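Local structure of acylneuraminate lyase (Mycoplasma synoviae, 4N4P) at residues G44-G49 and A105-T110; M136-L141 and K156-K161; R262-D267 and F289-Y294. The protein is an acylneuraminate lyase, a TIM-barrel protein of the dihydrodipicolinate synthetase family, present here as an assembly of four chains. All coordinates share one frame; numbering follows the deposited sequence.

Contact 1. Residues G44-G49 and A105-T110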
# COMPACT_ATOMS: atom_id res chain seq x y z
N GLY A 44 25.28 5.33 24.80
CA GLY A 44 26.00 4.54 23.83
C GLY A 44 25.96 5.22 22.49
O GLY A 44 25.25 6.23 22.31
N ILE A 45 26.69 4.65 21.52
CA ILE A 45 26.70 5.20 20.16
C ILE A 45 26.52 4.06 19.18
O ILE A 45 27.13 2.99 19.34
CB ILE A 45 28.04 5.94 19.83
CG1 ILE A 45 28.29 7.04 20.85
CG2 ILE A 45 27.99 6.57 18.42
CD1 ILE A 45 29.73 7.59 20.83
N TYR A 46 25.68 4.28 18.17
CA TYR A 46 25.39 3.31 17.13
C TYR A 46 26.01 3.86 15.85
O TYR A 46 25.58 4.90 15.36
CB TYR A 46 23.87 3.18 16.96
CG TYR A 46 23.41 2.18 15.92
CD1 TYR A 46 23.40 0.83 16.20
CD2 TYR A 46 22.94 2.61 14.66
CE1 TYR A 46 22.95 -0.10 15.27
CE2 TYR A 46 22.49 1.69 13.72
CZ TYR A 46 22.51 0.33 14.03
OH TYR A 46 22.07 -0.63 13.15
N ILE A 47 27.03 3.17 15.33
CA ILE A 47 27.80 3.73 14.23
C ILE A 47 27.54 3.04 12.91
O ILE A 47 27.09 1.89 12.87
CB ILE A 47 29.32 3.78 14.52
CG1 ILE A 47 29.90 2.36 14.50
CG2 ILE A 47 29.56 4.55 15.83
CD1 ILE A 47 31.43 2.33 14.27
N THR A 48 27.88 3.75 11.83
CA THR A 48 27.77 3.29 10.45
C THR A 48 26.44 2.64 10.07
O THR A 48 26.40 1.65 9.34
CB THR A 48 29.02 2.42 9.99
OG1 THR A 48 29.19 1.29 10.87
CG2 THR A 48 30.28 3.28 10.03
N GLY A 49 25.36 3.23 10.55
CA GLY A 49 24.03 2.79 10.15
C GLY A 49 23.58 3.75 9.05
O GLY A 49 24.40 4.51 8.52
N ALA A 105 28.33 -4.66 20.62
CA ALA A 105 27.50 -5.44 19.72
C ALA A 105 27.71 -4.97 18.28
O ALA A 105 28.27 -3.90 18.03
CB ALA A 105 25.99 -5.32 20.08
N ILE A 106 27.20 -5.77 17.37
CA ILE A 106 27.11 -5.38 15.97
C ILE A 106 25.66 -5.52 15.56
O ILE A 106 24.85 -6.14 16.28
CB ILE A 106 28.00 -6.26 15.03
CG1 ILE A 106 27.70 -7.76 15.25
CG2 ILE A 106 29.48 -5.94 15.23
CD1 ILE A 106 28.42 -8.70 14.31
N SER A 107 25.31 -4.90 14.43
CA SER A 107 24.00 -5.10 13.86
C SER A 107 24.22 -5.24 12.37
O SER A 107 25.28 -4.87 11.86
CB SER A 107 23.06 -3.92 14.18
OG SER A 107 23.50 -2.78 13.45
N ALA A 108 23.21 -5.75 11.66
CA ALA A 108 23.31 -5.82 10.20
C ALA A 108 21.94 -5.60 9.62
O ALA A 108 20.98 -6.30 9.96
CB ALA A 108 23.85 -7.17 9.76
N ILE A 109 21.83 -4.61 8.74
CA ILE A 109 20.59 -4.40 8.02
C ILE A 109 20.14 -5.65 7.23
O ILE A 109 20.97 -6.46 6.81
CB ILE A 109 20.70 -3.20 7.07
CG1 ILE A 109 21.90 -3.41 6.12
CG2 ILE A 109 20.94 -1.92 7.87
CD1 ILE A 109 21.61 -2.86 4.78
N THR A 110 18.84 -5.77 7.02
CA THR A 110 18.27 -6.72 6.07
C THR A 110 18.92 -6.54 4.69
O THR A 110 19.05 -5.40 4.24
CB THR A 110 16.75 -6.43 5.91
OG1 THR A 110 16.14 -6.28 7.20
CG2 THR A 110 16.05 -7.53 5.13
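Y46 and S107 meet chiefly through their hydroxyls: Y46 OH and S107 OG lie 2.6 Å apart in a hydrogen bond that bridges from strand 44-47 to strand 105-108 across the intervening strand 78-82. The tyrosine covers the gap because its CG is turned anti to the backbone N (chi1 -179°), sending the ring across the barrel interior. S107 OG approaches at the ring edge, near the ring plane and on the CE1 side, with Y46 CE1 at 3.3 Å from S107 OG. The angle at the phenol oxygen, CZ-OH-OG, is about 109°, suited to a hydroxyl pair.

Around this tight point the two segments are loosely related. The closest CA pair, Y46 and I106, is 8.9 Å apart, and the I109 side chain stays 5.6 Å from segment 44-49. No solvent edge balances the tight part, since both touching residues are buried, and Q82 packs against both of them.

Y46 OH also has a probable hydrogen bond to Y139 OH, so short that its exact geometry is doubtful, and Y139 OH in turn bonds to K167 NZ. The phenol oxygen is thus probably gripped twice, which would make it a link in a buried polar chain from S107 to K167.

Contact 2. Residues M136-L141 and K156-K161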
# COMPACT_ATOMS: atom_id res chain seq x y z
N MET A 136 24.96 -9.93 18.18
CA MET A 136 24.34 -9.36 16.99
C MET A 136 22.91 -8.89 17.26
O MET A 136 22.10 -9.60 17.91
CB MET A 136 24.36 -10.41 15.85
CG MET A 136 23.37 -10.18 14.73
SD MET A 136 23.87 -8.74 13.72
CE MET A 136 25.20 -9.46 12.77
N LEU A 137 22.59 -7.69 16.76
CA LEU A 137 21.22 -7.21 16.70
C LEU A 137 20.77 -7.27 15.25
O LEU A 137 21.35 -6.58 14.41
CB LEU A 137 21.14 -5.75 17.20
CG LEU A 137 21.44 -5.65 18.70
CD1 LEU A 137 21.79 -4.17 19.08
CD2 LEU A 137 20.26 -6.22 19.48
N ILE A 138 19.76 -8.09 14.95
CA ILE A 138 19.24 -8.14 13.60
C ILE A 138 18.27 -6.97 13.38
O ILE A 138 17.81 -6.34 14.33
CB ILE A 138 18.60 -9.50 13.28
CG1 ILE A 138 17.40 -9.78 14.19
CG2 ILE A 138 19.63 -10.63 13.42
CD1 ILE A 138 16.64 -11.03 13.83
N TYR A 139 18.02 -6.63 12.13
CA TYR A 139 17.07 -5.58 11.84
C TYR A 139 15.70 -6.22 11.73
O TYR A 139 15.57 -7.28 11.15
CB TYR A 139 17.42 -4.87 10.55
CG TYR A 139 18.21 -3.61 10.79
CD1 TYR A 139 17.69 -2.36 10.44
CD2 TYR A 139 19.46 -3.65 11.40
CE1 TYR A 139 18.41 -1.19 10.66
CE2 TYR A 139 20.18 -2.52 11.62
CZ TYR A 139 19.65 -1.27 11.24
OH TYR A 139 20.36 -0.12 11.49
N TYR A 140 14.70 -5.57 12.31
CA TYR A 140 13.36 -6.07 12.17
C TYR A 140 12.92 -6.05 10.70
O TYR A 140 13.20 -5.10 9.96
CB TYR A 140 12.38 -5.33 13.05
CG TYR A 140 10.95 -5.78 12.80
CD1 TYR A 140 10.54 -7.08 13.13
CD2 TYR A 140 10.04 -4.92 12.21
CE1 TYR A 140 9.19 -7.49 12.88
CE2 TYR A 140 8.74 -5.31 11.97
CZ TYR A 140 8.32 -6.58 12.30
OH TYR A 140 7.00 -6.88 12.04
N LEU A 141 12.24 -7.13 10.34
CA LEU A 141 11.83 -7.46 8.98
C LEU A 141 10.31 -7.63 9.03
O LEU A 141 9.82 -8.63 9.60
CB LEU A 141 12.50 -8.78 8.56
CG LEU A 141 12.25 -9.33 7.15
CD1 LEU A 141 12.88 -8.44 6.08
CD2 LEU A 141 12.75 -10.76 7.03
N LYS A 156 12.90 -17.31 14.39
CA LYS A 156 13.91 -18.14 13.76
C LYS A 156 15.21 -17.36 13.51
O LYS A 156 16.31 -17.90 13.66
CB LYS A 156 13.40 -18.75 12.46
CG LYS A 156 12.25 -19.74 12.65
CD LYS A 156 11.65 -20.11 11.30
CE LYS A 156 10.15 -20.40 11.41
NZ LYS A 156 9.46 -20.02 10.11
N LEU A 157 15.08 -16.08 13.13
CA LEU A 157 16.26 -15.24 12.95
C LEU A 157 16.86 -14.92 14.31
O LEU A 157 18.08 -14.92 14.45
CB LEU A 157 15.93 -13.94 12.18
CG LEU A 157 15.37 -14.01 10.75
CD1 LEU A 157 14.95 -12.58 10.29
CD2 LEU A 157 16.39 -14.64 9.77
N LEU A 158 16.01 -14.67 15.31
CA LEU A 158 16.49 -14.33 16.66
C LEU A 158 17.27 -15.46 17.31
O LEU A 158 18.05 -15.22 18.24
CB LEU A 158 15.30 -13.95 17.57
CG LEU A 158 14.64 -12.61 17.25
CD1 LEU A 158 13.31 -12.39 18.01
CD2 LEU A 158 15.63 -11.49 17.54
N GLU A 159 17.06 -16.68 16.84
CA GLU A 159 17.69 -17.86 17.42
C GLU A 159 19.07 -18.16 16.86
O GLU A 159 19.81 -18.99 17.40
CB GLU A 159 16.82 -19.08 17.19
CG GLU A 159 15.80 -19.27 18.27
CD GLU A 159 14.74 -20.27 17.87
OE1 GLU A 159 15.03 -21.17 17.03
OE2 GLU A 159 13.61 -20.13 18.39
N ILE A 160 19.44 -17.47 15.79
CA ILE A 160 20.76 -17.65 15.18
C ILE A 160 21.89 -17.41 16.19
O ILE A 160 21.79 -16.54 17.06
CB ILE A 160 20.88 -16.75 13.90
CG1 ILE A 160 19.96 -17.32 12.81
CG2 ILE A 160 22.33 -16.61 13.43
CD1 ILE A 160 19.66 -16.36 11.61
N LYS A 161 22.94 -18.22 16.11
CA LYS A 161 24.08 -18.10 17.01
C LYS A 161 24.54 -16.64 17.14
O LYS A 161 24.69 -15.93 16.14
CB LYS A 161 25.24 -19.00 16.53
CG LYS A 161 26.45 -18.96 17.44
CD LYS A 161 27.60 -19.81 16.87
CE LYS A 161 28.67 -20.06 17.93
NZ LYS A 161 29.58 -18.90 18.10
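I138 and L141 meet L157 and L158 without any flat group between them; the rings nearby belong to other parts of the chain, with Y125 touching I138 and F118 touching L157. Y140, just past the strand, turns away from segment 156-161 and meets the ring of F154 edge-to-face.

The contact itself is aliphatic, and one methyl carries most of it. I138 CG1 stands between the backbone N and the carbonyl carbon (chi1 62°), and the extended second torsion pushes CD1 out toward the helix. There I138 CD1 reaches L157 CB at 3.4 Å, closer than usual for two carbons, which marks this as the tight point. The same I138 CD1 lies 3.9 Å from L158 CD2, so it sits against two consecutive leucines. Their side chains are disposed differently: that of L158 runs at about a right angle to I138, whereas that of L157 slants across it. Beyond the strand, L141 CD2 and L157 CD1 approach to only 4.3 Å, and L141 is partly exposed, evidence of a looser margin. The closest backbone approach, I138 CA to L158 CA, is 7.4 Å, consistent with a helix end packed directly on a strand.

In the barrel, strand 136-139, helix 151-158 and strand 163-168 form a beta-alpha-beta crossover between neighbouring parallel strands. The contact joins the first strand to the last turn of its helix; V163 on the next strand also touches I138, and helix 118-131 flanks the group through Y125.

Contact 3. Residues R262-D267 and F289-Y294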
# COMPACT_ATOMS: atom_id res chain seq x y z
N ARG A 262 28.01 21.52 13.77
CA ARG A 262 28.95 22.59 13.37
C ARG A 262 28.68 23.89 14.12
O ARG A 262 29.62 24.57 14.55
CB ARG A 262 28.89 22.85 11.87
CG ARG A 262 29.42 21.69 11.03
CD ARG A 262 29.75 22.18 9.62
NE ARG A 262 28.61 22.82 8.97
CZ ARG A 262 27.63 22.18 8.32
NH1 ARG A 262 27.60 20.84 8.27
NH2 ARG A 262 26.65 22.88 7.76
N LEU A 263 27.41 24.24 14.25
CA LEU A 263 26.97 25.41 15.03
C LEU A 263 27.45 25.34 16.48
O LEU A 263 27.68 26.38 17.10
CB LEU A 263 25.44 25.54 15.00
CG LEU A 263 24.78 26.70 15.76
CD1 LEU A 263 25.21 28.04 15.12
CD2 LEU A 263 23.24 26.54 15.76
N HIS A 264 27.60 24.13 17.01
CA HIS A 264 28.09 23.95 18.39
C HIS A 264 29.62 23.75 18.44
O HIS A 264 30.15 23.26 19.45
CB HIS A 264 27.38 22.78 19.04
CG HIS A 264 25.96 23.08 19.39
ND1 HIS A 264 24.95 23.10 18.46
CD2 HIS A 264 25.40 23.43 20.57
CE1 HIS A 264 23.81 23.43 19.05
NE2 HIS A 264 24.06 23.64 20.34
N GLY A 265 30.29 24.12 17.34
CA GLY A 265 31.77 24.09 17.20
C GLY A 265 32.36 22.70 16.95
O GLY A 265 33.59 22.49 17.13
N VAL A 266 31.50 21.76 16.56
CA VAL A 266 31.92 20.38 16.32
C VAL A 266 32.20 20.21 14.83
O VAL A 266 31.35 20.52 14.00
CB VAL A 266 30.83 19.36 16.80
CG1 VAL A 266 31.26 17.91 16.55
CG2 VAL A 266 30.51 19.58 18.27
N ASP A 267 33.38 19.72 14.50
CA ASP A 267 33.81 19.57 13.11
C ASP A 267 33.13 18.36 12.46
O ASP A 267 33.79 17.41 12.03
CB ASP A 267 35.34 19.46 13.07
CG ASP A 267 35.95 19.81 11.72
OD1 ASP A 267 35.25 20.25 10.79
OD2 ASP A 267 37.20 19.66 11.60
N PHE A 289 17.64 27.89 14.18
CA PHE A 289 16.20 27.73 14.46
C PHE A 289 15.93 26.52 15.37
O PHE A 289 15.29 26.65 16.42
CB PHE A 289 15.40 27.62 13.14
CG PHE A 289 14.01 27.03 13.28
CD1 PHE A 289 13.01 27.68 14.00
CD2 PHE A 289 13.70 25.82 12.64
CE1 PHE A 289 11.74 27.11 14.15
CE2 PHE A 289 12.42 25.25 12.76
CZ PHE A 289 11.43 25.90 13.52
N ILE A 290 16.43 25.36 14.96
CA ILE A 290 16.27 24.14 15.81
C ILE A 290 16.89 24.32 17.20
O ILE A 290 16.27 23.97 18.22
CB ILE A 290 16.84 22.90 15.14
CG1 ILE A 290 16.14 22.63 13.78
CG2 ILE A 290 16.80 21.62 16.12
CD1 ILE A 290 14.63 22.30 13.87
N THR A 291 18.14 24.77 17.23
CA THR A 291 18.90 24.96 18.47
C THR A 291 18.18 25.89 19.46
O THR A 291 18.01 25.55 20.64
CB THR A 291 20.34 25.46 18.18
OG1 THR A 291 21.05 24.46 17.45
CG2 THR A 291 21.10 25.77 19.45
N ASP A 292 17.78 27.07 18.98
CA ASP A 292 17.15 28.06 19.84
C ASP A 292 15.77 27.60 20.29
O ASP A 292 15.38 27.87 21.43
CB ASP A 292 17.02 29.42 19.14
CG ASP A 292 18.37 30.02 18.77
OD1 ASP A 292 19.38 29.60 19.39
OD2 ASP A 292 18.41 30.88 17.84
N LYS A 293 15.03 26.92 19.42
CA LYS A 293 13.67 26.48 19.78
C LYS A 293 13.67 25.31 20.76
O LYS A 293 12.86 25.27 21.71
CB LYS A 293 12.83 26.14 18.53
CG LYS A 293 11.35 25.78 18.85
CD LYS A 293 10.50 25.75 17.56
CE LYS A 293 9.04 25.39 17.84
NZ LYS A 293 8.37 25.22 16.50
N TYR A 294 14.56 24.35 20.52
CA TYR A 294 14.48 23.05 21.24
C TYR A 294 15.64 22.71 22.14
O TYR A 294 15.46 21.94 23.09
CB TYR A 294 14.29 21.91 20.24
CG TYR A 294 13.03 22.01 19.44
CD1 TYR A 294 11.77 21.80 20.05
CD2 TYR A 294 13.07 22.35 18.08
CE1 TYR A 294 10.61 21.89 19.32
CE2 TYR A 294 11.91 22.44 17.33
CZ TYR A 294 10.68 22.21 17.96
OH TYR A 294 9.51 22.31 17.25
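L263 and H264 are brought to T291 by different first torsions. L263 has CG anti to its backbone nitrogen (chi1 180°), while H264 has CG anti to the carbonyl carbon (chi1 -73°), and the two successive side chains thereby converge on one threonine. T291, with OG1 beside the backbone N (chi1 -64°), presents both its branches to them.

L263 and T291 reach toward each other tip to tip, with L263 CD2 at 3.5 Å from T291 OG1. The imidazole comes in by its edge: H264 CE1 is 3.4 Å from T291 OG1, which lies near the ring plane. The methyl branch adds van der Waals contact at the ring edge, since T291 CG2 is 3.6 Å from H264 CE1 and 3.8 Å from H264 NE2. None of these approaches is a hydrogen bond. T291 OG1 bonds to A287 O and H264 ND1 to I260 O, each one turn back along the chain, which is consistent with both groups being held in orientation.

H264 is the first residue beyond helix 253-263. The helix ends in a Schellman motif with G265, at positive phi, as the C-prime residue: G265 N bonds to R262 O at 2.9 Å and V266 N bonds to M261 O.

The end of helix 253-263 packs against helix 280-294 here, with L263 also resting on A287 and E288. Helix 231-248 also meets helix 280-294, with Y244 and D247 touching I290. After the cap, V266 returns the chain onto helix 26-39 of the barrel.

Overall arrangement
From the N terminus, contact 1 closes first, linking strands 44-47 and 105-108 over a loop of 55 residues that includes strand 78-82. Contact 2 follows, closing a short loop of 14 residues on the next strand of the sheet, 136-139, and contact 3 closes the last, of 21 residues, between helices near the C terminus. The three are in series; none nests or crosses. Contacts 1 and 2 touch, their centres 13 Å apart, because strands 105-108 and 136-139 are neighbours, as the I106 O to L137 N hydrogen bond attests. Contact 3 joins the C-terminal helices, its centre 37 Å from that of contact 2, on the opposite side of the chain's centre.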